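Local coordinates for protein Non-reducing end beta-L-arabinofuranosidase (Bacteroides thetaiotaomicron, PDB 5MQO) that probably hydrolyses glycosidic linkages in complex plant pectin as a family GH127 glycoside hydrolase of a gut bacterium, at residues I622-D627 against G647-A652. Sequence-based numbering, arbitrary orientation.
Sequences ILIPAD and GKARLA
Leu623 and Arg650 form a hydrogen-bonded antiparallel pair that joins the short strand 622-625 to the end of strand 640-651, within the β-sheet of the C-terminal GH127 domain. Leu623 N gives an almost straight bond to Arg650 O at 2.8 Å (N-H...O 174°), tilted from the carbonyl plane; the return bond, Arg650 N to Leu623 O, is equally short, lies in the carbonyl plane and is more bent. Strand 690-697 runs parallel to 622-625 and bonds to the backbone of Ile624.

The aliphatic part of Arg650 follows this pair and then Pro625. Its CB lies 4.2 Å from Leu623 CD1. With CG anti to the carbonyl carbon (chi1 -62°), the chain then passes the proline ring: CG meets Pro625 CD and CG, both at 4.1 Å, and CD reaches Pro625 CB and CG. A bend at chi3 follows, and at the tip NH2 is hydrogen-bonded to the carbonyl of Ala668. Replacing Pro625 by an alanine removes CG and CD but spares CB, and is likely to leave Arg650 CG without its two ring contacts and the stem less confined.

On the sheet face opposite Leu623 and Arg650, Ile622 and Leu651 are buried, as are neighbouring Ile624 and Ala649. Ala649 CB rests against Ile622 and Ile624, both to the same side of it, with Ile624 CD1 4.2 Å away, and Val672 and Ile674 of strand 670-678 add to this apolar layer. The CD1 atoms of Ile622 and Leu651 meet at 4.2 Å. Closer still, Ile622 CG2, anti to the backbone N, comes within 3.7 Å of Ala649 CB.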
loop_
_atom_site.group_PDB
_atom_site.type_symbol
_atom_site.label_atom_id
_atom_site.label_comp_id
_atom_site.label_asym_id
_atom_site.label_seq_id
_atom_site.Cartn_x
_atom_site.Cartn_y
_atom_site.Cartn_z
ATOM N N ILE A 622 24.615 -17.531 7.803
ATOM C CA ILE A 622 24.811 -16.204 8.382
ATOM C C ILE A 622 23.996 -16.039 9.670
ATOM O O ILE A 622 22.785 -16.197 9.627
ATOM C CB ILE A 622 24.379 -15.113 7.392
ATOM C CG1 ILE A 622 25.167 -15.204 6.069
ATOM C CG2 ILE A 622 24.524 -13.735 8.011
ATOM C CD1 ILE A 622 26.671 -15.075 6.217
ATOM N N LEU A 623 24.654 -15.732 10.801
ATOM C CA LEU A 623 23.965 -15.389 12.062
ATOM C C LEU A 623 24.192 -13.953 12.450
ATOM O O LEU A 623 25.316 -13.454 12.394
ATOM C CB LEU A 623 24.475 -16.181 13.246
ATOM C CG LEU A 623 24.983 -17.586 13.047
ATOM C CD1 LEU A 623 25.562 -18.057 14.390
ATOM C CD2 LEU A 623 23.858 -18.475 12.526
ATOM N N ILE A 624 23.142 -13.318 12.925
ATOM C CA ILE A 624 23.225 -11.945 13.361
ATOM C C ILE A 624 23.356 -11.940 14.893
ATOM O O ILE A 624 22.400 -12.289 15.576
ATOM C CB ILE A 624 21.965 -11.189 12.928
ATOM C CG1 ILE A 624 21.815 -11.211 11.402
ATOM C CG2 ILE A 624 21.979 -9.771 13.460
ATOM C CD1 ILE A 624 23.029 -10.702 10.627
ATOM N N PRO A 625 24.525 -11.551 15.447
ATOM C CA PRO A 625 24.549 -11.383 16.891
ATOM C C PRO A 625 23.680 -10.210 17.290
ATOM O O PRO A 625 23.601 -9.233 16.534
ATOM C CB PRO A 625 26.019 -11.096 17.203
ATOM C CG PRO A 625 26.599 -10.627 15.950
ATOM C CD PRO A 625 25.827 -11.232 14.837
ATOM N N ALA A 626 23.042 -10.305 18.460
ATOM C CA ALA A 626 22.054 -9.276 18.925
ATOM C C ALA A 626 22.607 -7.865 19.095
ATOM O O ALA A 626 21.889 -6.899 18.892
ATOM C CB ALA A 626 21.395 -9.717 20.219
ATOM N N ASP A 627 23.883 -7.786 19.469
ATOM C CA ASP A 627 24.644 -6.550 19.613
ATOM C C ASP A 627 25.529 -6.256 18.408
ATOM O O ASP A 627 26.536 -5.563 18.544
ATOM C CB ASP A 627 25.524 -6.622 20.889
ATOM C CG ASP A 627 26.761 -7.558 20.745
ATOM O OD1 ASP A 627 26.920 -8.316 19.743
ATOM O OD2 ASP A 627 27.595 -7.532 21.673
ATOM N N GLY A 647 28.257 -4.649 8.119
ATOM C CA GLY A 647 28.674 -5.150 9.416
ATOM C C GLY A 647 29.233 -6.558 9.363
ATOM O O GLY A 647 29.319 -7.185 8.280
ATOM N N LYS A 648 29.601 -7.044 10.549
ATOM C CA LYS A 648 30.251 -8.329 10.704
ATOM C C LYS A 648 29.289 -9.303 11.379
ATOM O O LYS A 648 28.987 -9.199 12.593
ATOM C CB LYS A 648 31.535 -8.178 11.513
ATOM C CG LYS A 648 32.346 -9.474 11.601
ATOM C CD LYS A 648 33.859 -9.227 11.519
ATOM C CE LYS A 648 34.261 -8.971 10.071
ATOM N NZ LYS A 648 35.545 -8.267 9.895
ATOM N N ALA A 649 28.793 -10.233 10.562
ATOM C CA ALA A 649 27.876 -11.282 10.993
ATOM C C ALA A 649 28.691 -12.457 11.515
ATOM O O ALA A 649 29.878 -12.528 11.259
ATOM C CB ALA A 649 27.031 -11.712 9.813
ATOM N N ARG A 650 28.079 -13.373 12.243
ATOM C CA ARG A 650 28.791 -14.604 12.607
ATOM C C ARG A 650 28.513 -15.676 11.560
ATOM O O ARG A 650 27.453 -15.699 10.947
ATOM C CB ARG A 650 28.420 -15.048 14.014
ATOM C CG ARG A 650 28.813 -13.998 15.059
ATOM C CD ARG A 650 28.425 -14.342 16.487
ATOM N NE ARG A 650 28.803 -15.725 16.779
ATOM C CZ ARG A 650 28.292 -16.454 17.765
ATOM N NH1 ARG A 650 27.391 -15.937 18.607
ATOM N NH2 ARG A 650 28.690 -17.716 17.909
ATOM N N LEU A 651 29.475 -16.541 11.313
ATOM C CA LEU A 651 29.336 -17.521 10.248
ATOM C C LEU A 651 29.295 -18.907 10.845
ATOM O O LEU A 651 30.178 -19.272 11.647
ATOM C CB LEU A 651 30.500 -17.422 9.269
ATOM C CG LEU A 651 30.507 -18.438 8.125
ATOM C CD1 LEU A 651 29.394 -18.116 7.156
ATOM C CD2 LEU A 651 31.848 -18.472 7.409
ATOM N N ALA A 652 28.299 -19.693 10.430
ATOM C CA ALA A 652 28.221 -21.091 10.846
ATOM C C ALA A 652 29.184 -21.954 10.031
ATOM O O ALA A 652 29.353 -21.714 8.846
ATOM C CB ALA A 652 26.804 -21.594 10.688
#